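Local coordinates for protein phenolpthiocerol synthesis type-I polyketide synthase ppsA (Mycobacterium bovis, PDB 7AKC) that probably takes part, as the acyltransferase domain of a modular polyketide synthase, in building phthiocerol and phenolphthiocerol lipids from malonyl-CoA or methylmalonyl-CoA extender units, at residues A[28-33]-A[208-213]; A[86-91]-A[115-120]; A[111-116]-A[135-140]; A[275-278]-A[284-287]. One frame throughout, in Å; residues are numbered along the deposited sequence. Where two conformers were deposited one is given.

Interactions 1, 2 and 3 cluster round the probable active serine, Ser112, with centres 9 to 13 Å apart. Interaction 3 carries the serine turn itself and shares Glu115 and Val116 with interaction 2, so helix 115-121 packs against helices 79-100 and 127-141 together. Interaction 1, which joins the two subdomains, reaches interaction 2 through a probable hydrogen bond of 2.9 Å from Gln91 NE2 to Ser28 O and packs on interaction 3, where Pro213 CB lies 4.0 Å from Met113 CE. Interaction 4, the sodium-bearing turn, stands apart: its nearest atoms are about 14 Å from interaction 1 and about 12 Å from interactions 2 and 3.

Interaction 1 of 4, residues A[28-33]-A[208-213]; sequences SGRGSQ and NIEVAP
The two loops approach most closely at Arg30 and Ile209, whose CA atoms stand 7.4 Å apart, so side chains alone bridge them. Arg30 grips Glu210 side-on: NE reaches OE1 of Glu210 at 2.8 Å and NH2 of Arg30 reaches OE2 of Glu210 at 2.6 Å. Both bonds are nearly straight (173° at the hydrogen), both use the syn lone pairs, and the guanidinium and carboxylate are almost coplanar, 11° apart. The Arg30 chain turns at chi2 (-69°), which swings NE and NH2 across to the other loop, while Glu210 also bends at its second torsion to present its carboxylate. On the far nitrogen, NH1 of Arg30 bonds back to O of Gly31 at 3.2 Å, tilted from the guanidinium plane. Nearer the backbone, Ile209 slides along the aliphatic stem, its CD1 lying 4.0 Å from CB of Arg30. Helix 79-100 adjoins the ion pair, with Gln84 touching Arg30 and Ile80 and Ile83 touching Glu210. The loop after strand 23-27 is thus tied to the segment leaving strand 204-207 of the small antiparallel subdomain. Two parallel bonds fix both the distance and the rotation of the groups, and the partly exposed pair probably retains opposite full charges.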
loop_
_atom_site.group_PDB
_atom_site.type_symbol
_atom_site.label_atom_id
_atom_site.label_comp_id
_atom_site.label_asym_id
_atom_site.label_seq_id
_atom_site.Cartn_x
_atom_site.Cartn_y
_atom_site.Cartn_z
ATOM N N SER A 28 -1.088 2.775 5.258
ATOM C CA SER A 28 -0.104 1.779 4.835
ATOM C C SER A 28 -0.739 0.379 4.777
ATOM O O SER A 28 -1.757 0.142 5.441
ATOM C CB SER A 28 1.094 1.797 5.779
ATOM O OG SER A 28 0.766 1.272 7.052
ATOM N N GLY A 29 -0.104 -0.538 4.037
ATOM C CA GLY A 29 -0.581 -1.908 3.883
ATOM C C GLY A 29 -0.300 -2.823 5.053
ATOM O O GLY A 29 -1.214 -3.464 5.584
ATOM N N ARG A 30 0.964 -2.913 5.460
ATOM C CA ARG A 30 1.332 -3.746 6.603
ATOM C C ARG A 30 2.189 -2.895 7.517
ATOM O O ARG A 30 3.411 -3.019 7.520
ATOM C CB ARG A 30 2.052 -5.052 6.165
ATOM C CG ARG A 30 1.915 -6.247 7.155
ATOM C CD ARG A 30 2.681 -6.000 8.433
ATOM N NE ARG A 30 2.825 -7.168 9.312
ATOM C CZ ARG A 30 3.334 -7.109 10.541
ATOM N NH1 ARG A 30 3.731 -5.945 11.050
ATOM N NH2 ARG A 30 3.431 -8.208 11.280
ATOM N N GLY A 31 1.547 -2.011 8.260
ATOM C CA GLY A 31 2.256 -1.172 9.215
ATOM C C GLY A 31 2.664 -1.964 10.446
ATOM O O GLY A 31 2.336 -3.155 10.580
ATOM N N SER A 32 3.403 -1.313 11.362
ATOM C CA SER A 32 3.803 -1.992 12.599
ATOM C C SER A 32 2.572 -2.268 13.452
ATOM O O SER A 32 1.600 -1.519 13.405
ATOM C CB SER A 32 4.793 -1.144 13.387
ATOM O OG SER A 32 5.840 -0.656 12.564
ATOM N N GLN A 33 2.612 -3.367 14.206
ATOM C CA GLN A 33 1.544 -3.813 15.105
ATOM C C GLN A 33 2.202 -4.541 16.291
ATOM O O GLN A 33 3.296 -5.077 16.122
ATOM C CB GLN A 33 0.581 -4.760 14.368
ATOM N N ASN A 208 9.877 -8.157 6.098
ATOM C CA ASN A 208 9.125 -9.313 6.611
ATOM C C ASN A 208 7.618 -9.043 6.609
ATOM O O ASN A 208 7.198 -7.971 7.038
ATOM C CB ASN A 208 9.643 -9.758 7.988
ATOM C CG ASN A 208 11.084 -10.218 7.928
ATOM O OD1 ASN A 208 11.518 -10.895 6.982
ATOM N ND2 ASN A 208 11.864 -9.854 8.930
ATOM N N ILE A 209 6.819 -9.995 6.087
ATOM C CA ILE A 209 5.362 -9.873 5.917
ATOM C C ILE A 209 4.690 -11.251 6.032
ATOM O O ILE A 209 5.266 -12.241 5.624
ATOM C CB ILE A 209 5.060 -9.209 4.526
ATOM C CG1 ILE A 209 3.593 -8.808 4.398
ATOM C CG2 ILE A 209 5.527 -10.096 3.346
ATOM C CD1 ILE A 209 3.343 -7.591 3.378
ATOM N N GLU A 210 3.474 -11.322 6.583
ATOM C CA GLU A 210 2.763 -12.595 6.781
ATOM C C GLU A 210 2.595 -13.341 5.471
ATOM O O GLU A 210 2.863 -14.542 5.418
ATOM C CB GLU A 210 1.385 -12.400 7.462
ATOM C CG GLU A 210 1.433 -11.987 8.924
ATOM C CD GLU A 210 2.083 -10.666 9.301
ATOM O OE1 GLU A 210 2.137 -9.739 8.457
ATOM O OE2 GLU A 210 2.511 -10.547 10.469
ATOM N N VAL A 211 2.124 -12.613 4.456
ATOM C CA VAL A 211 1.915 -13.167 3.089
ATOM C C VAL A 211 2.297 -12.045 2.121
ATOM O O VAL A 211 1.832 -10.933 2.301
ATOM C CB VAL A 211 0.468 -13.611 2.817
ATOM C CG1 VAL A 211 0.267 -14.034 1.370
ATOM C CG2 VAL A 211 0.003 -14.712 3.750
ATOM N N ALA A 212 3.122 -12.359 1.138
ATOM C CA ALA A 212 3.571 -11.332 0.178
ATOM C C ALA A 212 2.549 -11.176 -0.936
ATOM O O ALA A 212 2.322 -12.110 -1.686
ATOM C CB ALA A 212 4.925 -11.674 -0.360
ATOM N N PRO A 213 1.927 -9.993 -1.068
ATOM C CA PRO A 213 1.050 -9.754 -2.170
ATOM C C PRO A 213 1.845 -9.134 -3.333
ATOM O O PRO A 213 3.040 -9.151 -3.292
ATOM C CB PRO A 213 0.023 -8.803 -1.534
ATOM C CG PRO A 213 0.650 -8.250 -0.267
ATOM C CD PRO A 213 2.036 -8.843 -0.179
#

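Interaction 2 of 4, residues A[86-91]-A[115-120]; sequences GLIGMQ and EVAAAV
Ile88 reaches across from helix 79-100 and lays its long branch over Ala117 of helix 115-121: its CG1 is 3.7 Å from CB of Ala117, and its CD1 ends 3.8 Å from CG1 of Val116. With CG1 anti to the backbone N (chi1 -171°) and an extended chi2, the Ile88 chain points straight at its neighbour and meets the valine at about a right angle. One turn on, Gln91 brings OE1 to 3.3 Å from the Ala117 methyl, a van der Waals contact. That amide oxygen also accepts a hydrogen bond from a water 3.1 Å from OE1 of Gln91, which in turn weakly accepts from the backbone N of Ala117. The NE2 end is held elsewhere, by Ser28 O in the loop after strand 23-27. The two short segments run at 33° to each other, their axes 10.0 Å apart, and the CA atoms of Ile88 and Ala117 come to 6.0 Å. Leu131 of helix 127-141 touches Ile88, and Tyr27 touches Ala117 and Gln91. The small side chain of Ala117 meets the longer branch of Ile88 between two helices flanking the central sheet. Dispersion forces supply the direct adhesion, while the buried glutamine amide is satisfied by backbone and water.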
loop_
_atom_site.group_PDB
_atom_site.type_symbol
_atom_site.label_atom_id
_atom_site.label_comp_id
_atom_site.label_asym_id
_atom_site.label_seq_id
_atom_site.Cartn_x
_atom_site.Cartn_y
_atom_site.Cartn_z
ATOM N N GLY A 86 -6.790 -5.882 13.081
ATOM C CA GLY A 86 -6.310 -4.909 14.056
ATOM C C GLY A 86 -5.723 -3.691 13.344
ATOM O O GLY A 86 -5.910 -2.556 13.799
ATOM N N LEU A 87 -5.034 -3.909 12.202
ATOM C CA LEU A 87 -4.494 -2.788 11.433
ATOM C C LEU A 87 -5.598 -1.836 10.935
ATOM O O LEU A 87 -5.567 -0.648 11.299
ATOM C CB LEU A 87 -3.597 -3.279 10.291
ATOM C CG LEU A 87 -2.212 -3.743 10.738
ATOM C CD1 LEU A 87 -1.456 -4.435 9.614
ATOM C CD2 LEU A 87 -1.410 -2.585 11.268
ATOM N N ILE A 88 -6.612 -2.340 10.193
ATOM C CA ILE A 88 -7.695 -1.462 9.709
ATOM C C ILE A 88 -8.550 -0.902 10.868
ATOM O O ILE A 88 -9.017 0.232 10.786
ATOM C CB ILE A 88 -8.564 -2.100 8.599
ATOM C CG1 ILE A 88 -9.532 -1.066 7.973
ATOM C CG2 ILE A 88 -9.295 -3.343 9.117
ATOM C CD1 ILE A 88 -10.347 -1.552 6.825
ATOM N N GLY A 89 -8.671 -1.639 11.972
ATOM C CA GLY A 89 -9.406 -1.145 13.138
ATOM C C GLY A 89 -8.731 0.090 13.701
ATOM O O GLY A 89 -9.355 1.134 13.863
ATOM N N MET A 90 -7.409 -0.006 13.853
ATOM C CA MET A 90 -6.546 1.061 14.342
ATOM C C MET A 90 -6.526 2.235 13.363
ATOM O O MET A 90 -6.567 3.375 13.804
ATOM C CB MET A 90 -5.130 0.508 14.559
ATOM C CG MET A 90 -4.197 1.472 15.211
ATOM S SD MET A 90 -4.297 1.435 17.020
ATOM C CE MET A 90 -3.088 2.651 17.376
ATOM N N GLN A 91 -6.525 1.970 12.049
ATOM C CA GLN A 91 -6.547 3.024 11.027
ATOM C C GLN A 91 -7.864 3.834 11.090
ATOM O O GLN A 91 -7.829 5.058 11.143
ATOM C CB GLN A 91 -6.312 2.437 9.625
ATOM C CG GLN A 91 -4.851 2.044 9.361
ATOM C CD GLN A 91 -4.718 1.195 8.115
ATOM O OE1 GLN A 91 -5.624 0.453 7.753
ATOM N NE2 GLN A 91 -3.595 1.288 7.406
ATOM N N GLU A 115 -5.286 0.279 0.926
ATOM C CA GLU A 115 -6.285 0.898 0.044
ATOM C C GLU A 115 -7.715 0.544 0.497
ATOM O O GLU A 115 -8.629 1.325 0.258
ATOM C CB GLU A 115 -6.034 0.524 -1.431
ATOM C CG GLU A 115 -7.008 1.204 -2.378
ATOM C CD GLU A 115 -6.382 1.444 -3.735
ATOM O OE1 GLU A 115 -6.936 0.923 -4.726
ATOM O OE2 GLU A 115 -5.359 2.159 -3.812
ATOM N N VAL A 116 -7.918 -0.587 1.204
ATOM C CA VAL A 116 -9.259 -0.894 1.750
ATOM C C VAL A 116 -9.659 0.198 2.746
ATOM O O VAL A 116 -10.748 0.780 2.623
ATOM C CB VAL A 116 -9.356 -2.291 2.400
ATOM C CG1 VAL A 116 -10.676 -2.446 3.163
ATOM C CG2 VAL A 116 -9.230 -3.373 1.351
ATOM N N ALA A 117 -8.775 0.504 3.714
ATOM C CA ALA A 117 -9.103 1.518 4.727
ATOM C C ALA A 117 -9.289 2.895 4.126
ATOM O O ALA A 117 -10.160 3.648 4.579
ATOM C CB ALA A 117 -8.034 1.553 5.805
ATOM N N ALA A 118 -8.489 3.221 3.096
ATOM C CA ALA A 118 -8.579 4.495 2.390
ATOM C C ALA A 118 -9.910 4.556 1.658
ATOM O O ALA A 118 -10.574 5.587 1.720
ATOM C CB ALA A 118 -7.418 4.650 1.395
ATOM N N ALA A 119 -10.351 3.455 1.023
ATOM C CA ALA A 119 -11.667 3.423 0.365
ATOM C C ALA A 119 -12.779 3.619 1.362
ATOM O O ALA A 119 -13.783 4.238 1.013
ATOM C CB ALA A 119 -11.873 2.120 -0.390
ATOM N N VAL A 120 -12.629 3.100 2.601
ATOM C CA VAL A 120 -13.648 3.300 3.640
ATOM C C VAL A 120 -13.695 4.767 4.080
ATOM O O VAL A 120 -14.784 5.333 4.205
ATOM C CB VAL A 120 -13.431 2.359 4.852
ATOM C CG1 VAL A 120 -14.366 2.713 6.008
ATOM C CG2 VAL A 120 -13.627 0.908 4.450
HETATM O O HOH W 1 -6.366 -1.275 5.236
#

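Interaction 3 of 4, residues A[111-116]-A[135-140]; sequences HSMGEV and ATRSRL
The guanidinium of Arg137 carries the sulfur of Met113 on one face: SD sits 3.4 Å above the plane, over its centre, and 3.5 Å from CZ of Arg137. A water lies at the edge, in the plane, accepting from NH1 of Arg137 at 2.9 Å and donating to O of Ser112 at 2.8 Å. CG2 of Val116 approaches obliquely, 3.5 Å from NH2 of Arg137. The same NH2 makes a weak bond to O of Met113 at 3.3 Å, an oxygen that also receives a weak backbone bond from N of Val116. Arg137 runs extended from helix 127-141 until chi3 (54°), where the chain bends and brings the flat group against the turn. Met113 is bent at both chi2 and chi3, which curls its thioether back over that face. Met225 and Met264 also touch the arginine, and His214 touches Met113. Ser112 OG is hydrogen-bonded to NE2 of His214, and Ser112 has the strained backbone of phi 53° between strand 107-110 and the following helix. This is consistent with a nucleophile elbow, sequence GHSMG, as in the large, alpha/beta-hydrolase-like subdomain of polyketide synthase acyltransferases. Ser112 and His214 are probably the catalytic dyad, as in relatives, where the arginine at the place of Arg137 receives the extender carboxylate; Arg137 probably does likewise.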
loop_
_atom_site.group_PDB
_atom_site.type_symbol
_atom_site.label_atom_id
_atom_site.label_comp_id
_atom_site.label_asym_id
_atom_site.label_seq_id
_atom_site.Cartn_x
_atom_site.Cartn_y
_atom_site.Cartn_z
ATOM N N HIS A 111 -1.833 2.494 0.491
ATOM C CA HIS A 111 -0.658 1.757 0.039
ATOM C C HIS A 111 -0.926 0.264 0.258
ATOM O O HIS A 111 -1.246 -0.159 1.378
ATOM C CB HIS A 111 0.527 2.231 0.876
ATOM C CG HIS A 111 1.790 1.449 0.760
ATOM N ND1 HIS A 111 1.977 0.265 1.485
ATOM C CD2 HIS A 111 2.951 1.769 0.142
ATOM C CE1 HIS A 111 3.222 -0.119 1.225
ATOM N NE2 HIS A 111 3.838 0.746 0.408
ATOM N N SER A 112 -0.823 -0.541 -0.819
ATOM C CA SER A 112 -1.009 -1.976 -0.755
ATOM C C SER A 112 -2.370 -2.349 -0.079
ATOM O O SER A 112 -3.396 -1.760 -0.414
ATOM C CB SER A 112 0.226 -2.627 -0.098
ATOM O OG SER A 112 0.107 -4.040 0.043
ATOM N N MET A 113 -2.371 -3.232 0.911
ATOM C CA MET A 113 -3.576 -3.618 1.639
ATOM C C MET A 113 -4.285 -2.427 2.329
ATOM O O MET A 113 -5.466 -2.517 2.641
ATOM C CB MET A 113 -3.250 -4.746 2.626
ATOM C CG MET A 113 -2.438 -5.884 2.019
ATOM S SD MET A 113 -3.410 -6.962 0.942
ATOM C CE MET A 113 -2.976 -6.264 -0.734
ATOM N N GLY A 114 -3.594 -1.298 2.470
ATOM C CA GLY A 114 -4.121 -0.076 3.061
ATOM C C GLY A 114 -5.176 0.630 2.227
ATOM O O GLY A 114 -5.862 1.523 2.732
ATOM N N GLU A 115 -5.286 0.279 0.926
ATOM C CA GLU A 115 -6.285 0.898 0.044
ATOM C C GLU A 115 -7.715 0.544 0.497
ATOM O O GLU A 115 -8.629 1.325 0.258
ATOM C CB GLU A 115 -6.034 0.524 -1.431
ATOM C CG GLU A 115 -7.008 1.204 -2.378
ATOM C CD GLU A 115 -6.382 1.444 -3.735
ATOM O OE1 GLU A 115 -6.936 0.923 -4.726
ATOM O OE2 GLU A 115 -5.359 2.159 -3.812
ATOM N N VAL A 116 -7.918 -0.587 1.204
ATOM C CA VAL A 116 -9.259 -0.894 1.750
ATOM C C VAL A 116 -9.659 0.198 2.746
ATOM O O VAL A 116 -10.748 0.780 2.623
ATOM C CB VAL A 116 -9.356 -2.291 2.400
ATOM C CG1 VAL A 116 -10.676 -2.446 3.163
ATOM C CG2 VAL A 116 -9.230 -3.373 1.351
ATOM N N ALA A 135 -11.296 -9.360 5.842
ATOM C CA ALA A 135 -11.435 -10.744 6.275
ATOM C C ALA A 135 -11.459 -11.721 5.106
ATOM O O ALA A 135 -10.802 -12.750 5.192
ATOM C CB ALA A 135 -12.684 -10.913 7.167
ATOM N N THR A 136 -12.185 -11.415 4.021
ATOM C CA THR A 136 -12.261 -12.305 2.857
ATOM C C THR A 136 -10.864 -12.503 2.237
ATOM O O THR A 136 -10.362 -13.626 2.181
ATOM C CB THR A 136 -13.314 -11.796 1.848
ATOM O OG1 THR A 136 -14.607 -11.991 2.376
ATOM C CG2 THR A 136 -13.216 -12.474 0.502
ATOM N N ARG A 137 -10.193 -11.409 1.910
ATOM C CA ARG A 137 -8.843 -11.428 1.343
ATOM C C ARG A 137 -7.836 -12.105 2.286
ATOM O O ARG A 137 -7.054 -12.934 1.816
ATOM C CB ARG A 137 -8.400 -9.994 1.021
ATOM C CG ARG A 137 -7.044 -9.866 0.344
ATOM C CD ARG A 137 -6.728 -8.386 0.063
ATOM N NE ARG A 137 -6.826 -7.554 1.269
ATOM C CZ ARG A 137 -6.773 -6.221 1.272
ATOM N NH1 ARG A 137 -6.672 -5.552 0.129
ATOM N NH2 ARG A 137 -6.759 -5.555 2.416
ATOM N N SER A 138 -7.839 -11.762 3.592
ATOM C CA SER A 138 -6.890 -12.368 4.545
ATOM C C SER A 138 -7.056 -13.883 4.662
ATOM O O SER A 138 -6.057 -14.591 4.747
ATOM C CB SER A 138 -7.012 -11.745 5.934
ATOM O OG SER A 138 -6.450 -10.448 6.022
ATOM N N ARG A 139 -8.300 -14.376 4.630
ATOM C CA ARG A 139 -8.593 -15.810 4.719
ATOM C C ARG A 139 -8.070 -16.509 3.449
ATOM O O ARG A 139 -7.402 -17.546 3.553
ATOM C CB ARG A 139 -10.110 -16.006 4.917
ATOM C CG ARG A 139 -10.614 -17.434 4.724
ATOM C CD ARG A 139 -11.976 -17.581 5.421
ATOM N N LEU A 140 -8.250 -15.863 2.261
ATOM C CA LEU A 140 -7.721 -16.444 1.026
ATOM C C LEU A 140 -6.197 -16.465 0.963
ATOM O O LEU A 140 -5.619 -17.349 0.335
ATOM C CB LEU A 140 -8.239 -15.665 -0.181
ATOM C CG LEU A 140 -9.715 -15.899 -0.480
ATOM C CD1 LEU A 140 -10.208 -14.937 -1.573
ATOM C CD2 LEU A 140 -9.981 -17.370 -0.857
HETATM O O HOH W 2 -5.924 -2.901 -0.790
#

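Interaction 4 of 4, residues A[275-278]-A[284-287]; sequences ASAG and AYHT. With NA (sodium ion), chain C.
Ala277 O, near the C-terminal end of helix 270-278, accepts the backbone N-H of Tyr285 at 3.0 Å (152° at the hydrogen). This closes the turn from helix 270-278 into strand 287-290 of the parallel sheet, in the alpha/beta large subdomain. The same carbonyl oxygen is met by a CA-H contact from CA of Ala284 at 3.5 Å. It also lies near the ring plane of Tyr285, at the edge, 3.3 Å from CD1. With CG anti to its carbonyl carbon (chi1 -56°), the tyrosine ring comes in beside the helix end, and its CD1 packs 4.2 Å from CB of Ala277. Alongside, CB of Ala284 rests 3.6 Å from O of Gly278, whose carbonyl also bonds to the hydroxyl of Tyr314. One layer out, a sodium ion takes O of Ser276 at 2.3 Å and a water at 2.5 Å. Ser279, Ala281 and Gly283 complete the site with their backbone oxygens, so that the ion gathers the turn between the two segments. Carbonyls at a helix C terminus should favour such a cation. On the sheet side, Leu107 of strand 107-110 touches both Ala277 and Tyr285, and His286 makes backbone hydrogen bonds with Gly22 and Thr315. The backbone O of Tyr285 is buried here without a polar partner, 3.8 Å from CA of Gly278.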
loop_
_atom_site.group_PDB
_atom_site.type_symbol
_atom_site.label_atom_id
_atom_site.label_comp_id
_atom_site.label_asym_id
_atom_site.label_seq_id
_atom_site.Cartn_x
_atom_site.Cartn_y
_atom_site.Cartn_z
ATOM N N ALA A 275 3.105 11.630 -5.955
ATOM C CA ALA A 275 3.524 12.667 -6.902
ATOM C C ALA A 275 2.320 13.397 -7.483
ATOM O O ALA A 275 2.347 14.619 -7.660
ATOM C CB ALA A 275 4.335 12.045 -8.031
ATOM N N SER A 276 1.243 12.651 -7.772
ATOM C CA SER A 276 0.031 13.283 -8.344
ATOM C C SER A 276 -0.593 14.195 -7.297
ATOM O O SER A 276 -1.009 15.319 -7.598
ATOM C CB SER A 276 -0.974 12.215 -8.748
ATOM O OG SER A 276 -2.175 12.800 -9.229
ATOM N N ALA A 277 -0.692 13.711 -6.057
ATOM C CA ALA A 277 -1.255 14.532 -4.966
ATOM C C ALA A 277 -0.418 15.804 -4.772
ATOM O O ALA A 277 -0.968 16.911 -4.703
ATOM C CB ALA A 277 -1.283 13.700 -3.669
ATOM N N GLY A 278 0.905 15.673 -4.802
ATOM C CA GLY A 278 1.792 16.827 -4.616
ATOM C C GLY A 278 1.784 17.813 -5.784
ATOM O O GLY A 278 2.114 18.999 -5.612
ATOM N N ALA A 284 -3.092 20.706 -5.754
ATOM C CA ALA A 284 -1.925 20.265 -4.985
ATOM C C ALA A 284 -2.200 20.200 -3.490
ATOM O O ALA A 284 -2.925 21.038 -2.936
ATOM C CB ALA A 284 -0.723 21.155 -5.269
ATOM N N TYR A 285 -1.639 19.172 -2.847
ATOM C CA TYR A 285 -1.753 18.942 -1.409
ATOM C C TYR A 285 -0.354 19.020 -0.825
ATOM O O TYR A 285 0.580 18.467 -1.418
ATOM C CB TYR A 285 -2.381 17.570 -1.114
ATOM C CG TYR A 285 -3.732 17.396 -1.769
ATOM C CD1 TYR A 285 -3.836 17.027 -3.100
ATOM C CD2 TYR A 285 -4.906 17.611 -1.059
ATOM C CE1 TYR A 285 -5.064 16.932 -3.727
ATOM C CE2 TYR A 285 -6.145 17.499 -1.670
ATOM C CZ TYR A 285 -6.221 17.154 -3.010
ATOM O OH TYR A 285 -7.429 17.025 -3.645
ATOM N N HIS A 286 -0.200 19.673 0.354
ATOM C CA HIS A 286 1.130 19.869 0.908
ATOM C C HIS A 286 1.378 19.191 2.256
ATOM O O HIS A 286 2.521 19.188 2.686
ATOM C CB HIS A 286 1.473 21.374 0.973
ATOM C CG HIS A 286 1.590 21.973 -0.403
ATOM N ND1 HIS A 286 2.819 22.123 -1.026
ATOM C CD2 HIS A 286 0.620 22.384 -1.253
ATOM C CE1 HIS A 286 2.562 22.614 -2.230
ATOM N NE2 HIS A 286 1.250 22.786 -2.419
ATOM N N THR A 287 0.354 18.589 2.895
ATOM C CA THR A 287 0.569 17.890 4.164
ATOM C C THR A 287 0.161 16.454 4.004
ATOM O O THR A 287 -0.935 16.192 3.532
ATOM C CB THR A 287 -0.208 18.522 5.320
ATOM O OG1 THR A 287 0.185 19.875 5.466
ATOM C CG2 THR A 287 0.008 17.766 6.642
HETATM NA NA NA C . -2.467 17.052 -7.442
HETATM O O HOH W 3 -4.167 15.366 -6.871
#